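PDB 4B4H: beta-1,4-exocellulase from Thermobifida fusca, which is the catalytic domain of a family 6 cellobiohydrolase, an exo-acting enzyme that hydrolyses beta-1,4-glucosidic bonds in cellulose. Local coordinates for residues D136-L141 and V202-E207; G72-I77 and Y124-I129; A231-Y236 and D261-V266. One frame throughout, in Å; residues are numbered along the deposited sequence.

Overall arrangement
The three contacts lie in one glycoside hydrolase family 6 catalytic domain; along the chain contact 2 closes before contact 1 opens, and contact 1 before contact 3. Strands 75-81, 127-133 and 221-224 belong to one sheet. Contact 2 pairs the first residues of parallel strands 75-81 and 127-133. Contact 1 sets 136-141, past the C-terminal end of strand 127-133, against helix 198-209. Contact 3 joins the loop after the C-terminal end of strand 221-224 to helix 262-276, which also touches helix 198-209. Contacts 1 and 3 have centres about 22 Å apart; contact 2 is about 30 Å from each. Contacts 1 and 3 adjoin predicted catalytic or substrate-binding residues; contact 2 marks the opposite end of strand 127-133.

Contact 1 of 3, residues D136-L141 and V202-E207; sequences DSLPNL and VDIFYE
Ile204 and Leu141 make the tightest apolar contact between helix 198-209 and the turn 136-141: Ile204 CD1 lies 3.5 Å from Leu141 CB, closer than usual for two carbons, and the side chains cross at about a right angle. In Ile204, CG1 anti to the backbone N (chi1 -158°) carries CD1 to Leu141 CB and Leu138 O, while the other branch, CG2, rests 4.1 Å from Leu138 CB. A branched isoleucine suits this place because it fills two positions at once, serving two leucines three residues apart in the sequence.

The second apolar group gathers at the edge of the Phe205 ring. Leu138 CD1 meets Phe205 CD1 in the ring plane at 3.9 Å, and beside it Pro139 CG approaches Phe205 CE1. Leu273 of helix 262-276 also packs on this phenylalanine.

The side-chain hydrogen bonds of the turn are local rather than across the contact. A type I turn runs from Ser137 to Asn140, its proline at the third position. Asn140 ND2 reaches Asp136 OD1 at 3.1 Å from above the carboxylate plane and also binds Ser137 O, which accepts Asn140 N as well; Asn140 OD1 pairs with Asn144 ND2.

The two segments thus meet by apolar packing, with no hydrogen bond between them. Asn140 ND2 holds OD1 of Asp136, the predicted proton donor, and so probably fixes how that carboxylate is turned, while Pro139 packs on Trp191, a predicted substrate-binding residue; the helix backs a turn that borders the probable active site.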
# COMPACT_ATOMS: atom_id res chain seq x y z
N ASP A 136 -5.05 4.37 1.49
CA ASP A 136 -6.27 4.85 0.81
C ASP A 136 -6.95 5.97 1.61
O ASP A 136 -8.19 5.98 1.74
CB ASP A 136 -7.25 3.69 0.57
CG ASP A 136 -8.41 4.09 -0.31
OD1 ASP A 136 -8.25 5.01 -1.14
OD2 ASP A 136 -9.51 3.51 -0.18
N SER A 137 -6.17 6.91 2.14
CA SER A 137 -6.71 8.00 2.97
C SER A 137 -6.45 9.37 2.37
O SER A 137 -7.14 9.79 1.44
CB SER A 137 -6.19 7.92 4.42
OG SER A 137 -4.77 8.00 4.50
N LEU A 138 -5.41 10.05 2.85
CA LEU A 138 -5.16 11.45 2.53
C LEU A 138 -5.25 11.86 1.06
O LEU A 138 -5.76 12.95 0.76
CB LEU A 138 -3.81 11.89 3.12
CG LEU A 138 -3.73 11.86 4.65
CD1 LEU A 138 -2.34 12.23 5.13
CD2 LEU A 138 -4.80 12.73 5.31
N PRO A 139 -4.73 11.04 0.12
CA PRO A 139 -4.77 11.52 -1.28
C PRO A 139 -6.19 11.61 -1.87
O PRO A 139 -6.40 12.31 -2.86
CB PRO A 139 -3.88 10.51 -2.03
CG PRO A 139 -2.96 9.97 -0.96
CD PRO A 139 -3.85 9.85 0.25
N ASN A 140 -7.16 10.95 -1.24
CA ASN A 140 -8.57 11.11 -1.64
C ASN A 140 -9.03 12.56 -1.48
O ASN A 140 -9.86 13.04 -2.26
CB ASN A 140 -9.49 10.20 -0.83
CG ASN A 140 -9.35 8.74 -1.23
OD1 ASN A 140 -9.76 8.33 -2.31
ND2 ASN A 140 -8.79 7.95 -0.33
N LEU A 141 -8.49 13.26 -0.47
CA LEU A 141 -8.86 14.65 -0.20
C LEU A 141 -8.25 15.64 -1.17
O LEU A 141 -8.58 16.83 -1.14
CB LEU A 141 -8.56 15.03 1.26
CG LEU A 141 -9.07 14.02 2.29
CD1 LEU A 141 -8.68 14.47 3.68
CD2 LEU A 141 -10.56 13.79 2.20
N VAL A 202 1.56 16.45 -1.34
CA VAL A 202 2.67 16.81 -0.44
C VAL A 202 2.17 17.75 0.67
O VAL A 202 2.49 17.55 1.85
CB VAL A 202 3.85 17.43 -1.20
CG1 VAL A 202 4.86 18.04 -0.24
CG2 VAL A 202 4.50 16.39 -2.11
N ASP A 203 1.36 18.73 0.27
CA ASP A 203 0.81 19.70 1.20
C ASP A 203 -0.06 19.03 2.26
O ASP A 203 0.07 19.35 3.45
CB ASP A 203 0.00 20.77 0.47
CG ASP A 203 0.88 21.70 -0.35
OD1 ASP A 203 2.11 21.73 -0.11
OD2 ASP A 203 0.35 22.41 -1.23
N ILE A 204 -0.91 18.10 1.83
CA ILE A 204 -1.80 17.38 2.73
C ILE A 204 -1.06 16.41 3.66
O ILE A 204 -1.45 16.26 4.82
CB ILE A 204 -2.99 16.68 2.00
CG1 ILE A 204 -4.13 16.44 3.01
CG2 ILE A 204 -2.59 15.38 1.32
CD1 ILE A 204 -5.47 16.13 2.40
N PHE A 205 0.01 15.78 3.17
CA PHE A 205 0.84 14.96 4.06
C PHE A 205 1.39 15.80 5.21
O PHE A 205 1.40 15.36 6.37
CB PHE A 205 1.99 14.31 3.28
CG PHE A 205 1.55 13.34 2.22
CD1 PHE A 205 0.36 12.63 2.34
CD2 PHE A 205 2.36 13.11 1.11
CE1 PHE A 205 -0.03 11.73 1.35
CE2 PHE A 205 1.98 12.21 0.12
CZ PHE A 205 0.78 11.52 0.25
N TYR A 206 1.81 17.02 4.87
CA TYR A 206 2.41 17.95 5.82
C TYR A 206 1.37 18.43 6.81
O TYR A 206 1.62 18.47 8.00
CB TYR A 206 3.06 19.12 5.08
CG TYR A 206 3.87 20.05 5.97
CD1 TYR A 206 5.20 19.75 6.31
CD2 TYR A 206 3.30 21.21 6.49
CE1 TYR A 206 5.93 20.59 7.14
CE2 TYR A 206 4.03 22.05 7.31
CZ TYR A 206 5.34 21.74 7.63
OH TYR A 206 6.04 22.59 8.45
N GLU A 207 0.18 18.77 6.30
CA GLU A 207 -0.95 19.14 7.15
C GLU A 207 -1.20 18.05 8.21
O GLU A 207 -1.27 18.37 9.40
CB GLU A 207 -2.21 19.39 6.31
CG GLU A 207 -3.43 19.86 7.09
CD GLU A 207 -4.68 20.03 6.22
OE1 GLU A 207 -4.63 19.69 5.03
OE2 GLU A 207 -5.71 20.51 6.74

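Contact 2 of 3, residues G72-I77 and Y124-I129; sequences GDPLTI and YENLRI
Arg128 reaches along its neighbouring strand toward Pro74. Its CB lies 3.6 Å from Thr76 OG1. CG sits anti to the carbonyl carbon (chi1 -72°), and a bend at chi2 turns the chain back toward the start of strand 75-81. CD passes the same Thr76 hydroxyl oxygen, which is itself bonded to Pro6 O, and NE comes 3.7 Å from Pro74 CB. There the guanidinium lies flat against the proline: Pro74 CB is 3.4 Å from Arg128 CZ, over the centre of one face, and NH2 extends beside Pro74 CG. NH1 ends on the carbonyl oxygens of Pro6 and Glu8. A long, flat-headed arginine suits this place because its face covers apolar carbon while NH1 donates to carbonyl oxygens.

Beneath these side chains the backbones pair as parallel strands. Leu75 N donates to Asn126 O at 2.8 Å, Arg128 N to Leu75 O at 2.7 Å and Ile77 N to Arg128 O, alternating as parallel pairing requires. Leu75, Ile77, Leu127 and Ile129 project from the face away from Arg128; Leu127 CD1 meets Leu75 CD2 at 4.1 Å, and Ile77 CG2 nears Ile129 CG1.

Ahead of the strands, Asn126 ND2 bonds Gly72 O at 2.6 Å, before the first backbone bond of the pair. At the phi of 109° found in Gly72 a CB would press on the carbonyl O of the preceding residue, and glycine has none; its CA comes to the edge of the Tyr124 ring, whose hydroxyl bonds Ser70 OG.

The chemistry thus divides by face: on the hydrocarbon side Leu75 packs on Ala66 and Gln69 of helix 59-70, while on the other Arg128 NH1 and Thr76 OG1, one from each strand, both bond Pro6 O.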
# COMPACT_ATOMS: atom_id res chain seq x y z
N GLY A 72 17.34 -11.90 20.30
CA GLY A 72 18.16 -10.89 20.96
C GLY A 72 18.81 -9.91 20.01
O GLY A 72 19.31 -8.88 20.44
N ASP A 73 18.81 -10.24 18.71
CA ASP A 73 19.33 -9.35 17.66
C ASP A 73 18.18 -8.50 17.10
O ASP A 73 17.01 -8.85 17.29
CB ASP A 73 19.95 -10.17 16.53
CG ASP A 73 21.10 -11.05 16.99
OD1 ASP A 73 22.10 -10.51 17.52
OD2 ASP A 73 21.00 -12.29 16.83
N PRO A 74 18.51 -7.38 16.41
CA PRO A 74 17.42 -6.56 15.85
C PRO A 74 16.47 -7.32 14.92
O PRO A 74 16.93 -8.10 14.09
CB PRO A 74 18.16 -5.44 15.11
CG PRO A 74 19.47 -5.32 15.83
CD PRO A 74 19.83 -6.73 16.23
N LEU A 75 15.17 -7.11 15.07
CA LEU A 75 14.14 -7.68 14.20
C LEU A 75 13.04 -6.66 13.96
O LEU A 75 12.76 -5.84 14.84
CB LEU A 75 13.57 -8.99 14.79
CG LEU A 75 12.54 -9.73 13.90
CD1 LEU A 75 12.71 -11.24 13.94
CD2 LEU A 75 11.11 -9.34 14.26
N THR A 76 12.40 -6.76 12.78
CA THR A 76 11.48 -5.77 12.28
C THR A 76 10.17 -6.43 11.85
O THR A 76 10.15 -7.36 11.03
CB THR A 76 12.14 -5.01 11.12
OG1 THR A 76 13.33 -4.40 11.61
CG2 THR A 76 11.22 -3.93 10.55
N ILE A 77 9.09 -5.96 12.47
CA ILE A 77 7.71 -6.39 12.17
C ILE A 77 6.92 -5.19 11.64
O ILE A 77 7.00 -4.08 12.18
CB ILE A 77 6.97 -7.00 13.39
CG1 ILE A 77 5.57 -7.49 13.01
CG2 ILE A 77 6.88 -5.99 14.54
CD1 ILE A 77 4.83 -8.29 14.07
N TYR A 124 11.91 -3.96 24.90
CA TYR A 124 12.85 -4.75 24.13
C TYR A 124 13.48 -3.91 23.03
O TYR A 124 12.84 -3.61 22.02
CB TYR A 124 12.19 -6.02 23.58
CG TYR A 124 13.12 -6.84 22.71
CD1 TYR A 124 14.47 -7.01 23.05
CD2 TYR A 124 12.65 -7.47 21.56
CE1 TYR A 124 15.32 -7.75 22.25
CE2 TYR A 124 13.50 -8.22 20.75
CZ TYR A 124 14.82 -8.37 21.11
OH TYR A 124 15.67 -9.11 20.32
N GLU A 125 14.75 -3.55 23.24
CA GLU A 125 15.44 -2.56 22.41
C GLU A 125 15.59 -2.99 20.95
O GLU A 125 15.53 -2.16 20.05
CB GLU A 125 16.82 -2.23 22.98
CG GLU A 125 17.53 -1.08 22.27
CD GLU A 125 16.81 0.24 22.44
OE1 GLU A 125 16.53 0.61 23.60
OE2 GLU A 125 16.52 0.91 21.43
N ASN A 126 15.79 -4.28 20.74
CA ASN A 126 16.10 -4.76 19.40
C ASN A 126 14.88 -5.11 18.55
O ASN A 126 15.03 -5.65 17.46
CB ASN A 126 17.11 -5.94 19.46
CG ASN A 126 18.57 -5.47 19.49
OD1 ASN A 126 18.89 -4.37 19.02
ND2 ASN A 126 19.45 -6.31 20.02
N LEU A 127 13.67 -4.81 19.04
CA LEU A 127 12.47 -4.94 18.23
C LEU A 127 12.15 -3.61 17.56
O LEU A 127 12.07 -2.58 18.22
CB LEU A 127 11.27 -5.41 19.06
CG LEU A 127 9.96 -5.63 18.29
CD1 LEU A 127 10.08 -6.75 17.28
CD2 LEU A 127 8.82 -5.87 19.27
N ARG A 128 11.94 -3.65 16.25
CA ARG A 128 11.60 -2.45 15.49
C ARG A 128 10.20 -2.67 14.94
O ARG A 128 9.95 -3.68 14.27
CB ARG A 128 12.63 -2.23 14.38
CG ARG A 128 13.98 -1.76 14.89
CD ARG A 128 15.09 -2.47 14.14
NE ARG A 128 16.40 -2.21 14.73
CZ ARG A 128 17.53 -2.24 14.03
NH1 ARG A 128 17.50 -2.50 12.72
NH2 ARG A 128 18.69 -2.01 14.63
N ILE A 129 9.27 -1.78 15.30
CA ILE A 129 7.91 -1.87 14.80
C ILE A 129 7.78 -0.78 13.75
O ILE A 129 7.82 0.39 14.08
CB ILE A 129 6.87 -1.64 15.91
CG1 ILE A 129 7.08 -2.63 17.07
CG2 ILE A 129 5.44 -1.77 15.39
CD1 ILE A 129 6.12 -2.44 18.22

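Contact 3 of 3, residues A231-Y236 and D261-V266; sequences ATVEPY and DELSFV
Asp261, which gives most surface to the contact, divides its carboxylate between two chain segments. OD2 accepts Glu234 N at 3.1 Å, on its anti side, and so holds the loop 231-236. OD1 takes both Ser264 N and Ser264 OG, the hydroxyl at 2.7 Å, which arrive from opposite faces of the carboxylate plane. With CG between the backbone N and the carbonyl carbon (chi1 59°), the short side chain folds back over the first turn of helix 262-276, and three bonds then fix its rotation. Aspartate suits this N-cap position, since its acceptor can meet an amide that lacks a helical partner.

Thr232 contributes mainly through its backbone. Its carbonyl oxygen accepts Leu263 N at 2.9 Å, in the carbonyl plane. Ala231 O likewise accepts Glu262 N at 2.7 Å. Two loop carbonyls therefore satisfy first-turn amides that the helix itself cannot. The threonine hydroxyl turns to Asn291.

Leu263 brings its CB close to Thr232 O; the apolar contact is made further out, where CD2 runs alongside Val233 CG2 at 3.9 Å. Glu262 leads its carboxylate away to Ser224 and to His189 N, beside His188, a predicted substrate-binding residue.

This is an N-cap aspartate supplemented by two carbonyls of the loop following strand 221-224, which accept further first-turn N-H groups, at the margin of the probable substrate site of a family 6 glycoside hydrolase.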
# COMPACT_ATOMS: atom_id res chain seq x y z
N ALA A 231 4.46 -0.79 -11.09
CA ALA A 231 5.80 -1.32 -11.28
C ALA A 231 6.83 -0.52 -10.50
O ALA A 231 6.74 0.71 -10.46
CB ALA A 231 6.14 -1.33 -12.77
N THR A 232 7.81 -1.21 -9.89
CA THR A 232 8.93 -0.54 -9.21
C THR A 232 9.74 0.27 -10.23
O THR A 232 9.86 1.50 -10.09
CB THR A 232 9.85 -1.54 -8.50
OG1 THR A 232 9.10 -2.31 -7.56
CG2 THR A 232 10.92 -0.79 -7.75
N VAL A 233 10.27 -0.43 -11.23
CA VAL A 233 10.85 0.20 -12.43
C VAL A 233 10.17 -0.42 -13.66
O VAL A 233 9.89 -1.61 -13.67
CB VAL A 233 12.39 0.03 -12.52
CG1 VAL A 233 12.94 0.73 -13.76
CG2 VAL A 233 13.09 0.54 -11.26
N GLU A 234 9.88 0.40 -14.67
CA GLU A 234 9.50 -0.12 -15.98
C GLU A 234 10.78 -0.22 -16.82
O GLU A 234 11.31 0.80 -17.24
CB GLU A 234 8.47 0.78 -16.66
CG GLU A 234 7.05 0.63 -16.11
CD GLU A 234 6.29 -0.56 -16.68
OE1 GLU A 234 6.87 -1.38 -17.43
OE2 GLU A 234 5.09 -0.68 -16.36
N PRO A 235 11.27 -1.45 -17.07
CA PRO A 235 12.58 -1.62 -17.72
C PRO A 235 12.63 -1.08 -19.15
O PRO A 235 13.68 -0.58 -19.57
CB PRO A 235 12.79 -3.14 -17.70
CG PRO A 235 11.87 -3.66 -16.65
CD PRO A 235 10.68 -2.75 -16.73
N TYR A 236 11.51 -1.15 -19.87
CA TYR A 236 11.51 -0.87 -21.31
C TYR A 236 10.80 0.44 -21.66
O TYR A 236 10.63 0.78 -22.84
CB TYR A 236 10.92 -2.07 -22.07
CG TYR A 236 11.50 -3.39 -21.60
CD1 TYR A 236 12.88 -3.61 -21.62
CD2 TYR A 236 10.68 -4.41 -21.12
CE1 TYR A 236 13.43 -4.80 -21.17
CE2 TYR A 236 11.22 -5.62 -20.67
CZ TYR A 236 12.60 -5.81 -20.70
OH TYR A 236 13.16 -6.99 -20.26
N ASP A 261 6.58 4.60 -13.19
CA ASP A 261 6.90 3.58 -12.17
C ASP A 261 7.01 4.18 -10.76
O ASP A 261 7.03 5.40 -10.60
CB ASP A 261 8.14 2.77 -12.57
CG ASP A 261 9.38 3.61 -12.78
OD1 ASP A 261 9.62 4.58 -12.02
OD2 ASP A 261 10.14 3.29 -13.71
N GLU A 262 7.09 3.31 -9.76
CA GLU A 262 7.06 3.74 -8.36
C GLU A 262 8.38 4.33 -7.87
O GLU A 262 8.38 5.26 -7.06
CB GLU A 262 6.66 2.57 -7.46
CG GLU A 262 5.20 2.15 -7.58
CD GLU A 262 4.25 3.27 -7.20
OE1 GLU A 262 4.15 3.60 -6.01
OE2 GLU A 262 3.63 3.87 -8.10
N LEU A 263 9.49 3.80 -8.37
CA LEU A 263 10.76 4.26 -7.87
C LEU A 263 11.04 5.71 -8.23
O LEU A 263 11.42 6.51 -7.37
CB LEU A 263 11.90 3.34 -8.33
CG LEU A 263 13.27 3.75 -7.79
CD1 LEU A 263 13.36 3.67 -6.27
CD2 LEU A 263 14.37 2.89 -8.41
N SER A 264 10.83 6.07 -9.50
CA SER A 264 10.99 7.45 -9.92
C SER A 264 10.13 8.36 -9.06
O SER A 264 10.56 9.40 -8.60
CB SER A 264 10.62 7.63 -11.39
OG SER A 264 9.28 7.23 -11.61
N PHE A 265 8.89 7.91 -8.84
CA PHE A 265 7.89 8.62 -8.07
C PHE A 265 8.31 8.88 -6.62
O PHE A 265 8.40 10.04 -6.19
CB PHE A 265 6.55 7.88 -8.17
CG PHE A 265 5.49 8.35 -7.20
CD1 PHE A 265 4.93 9.62 -7.31
CD2 PHE A 265 5.06 7.52 -6.18
CE1 PHE A 265 3.95 10.04 -6.43
CE2 PHE A 265 4.08 7.93 -5.29
CZ PHE A 265 3.53 9.19 -5.41
N VAL A 266 8.55 7.83 -5.84
CA VAL A 266 8.95 8.04 -4.42
C VAL A 266 10.25 8.83 -4.25
O VAL A 266 10.42 9.54 -3.26
CB VAL A 266 8.98 6.74 -3.57
CG1 VAL A 266 7.61 6.07 -3.58
CG2 VAL A 266 10.07 5.78 -4.03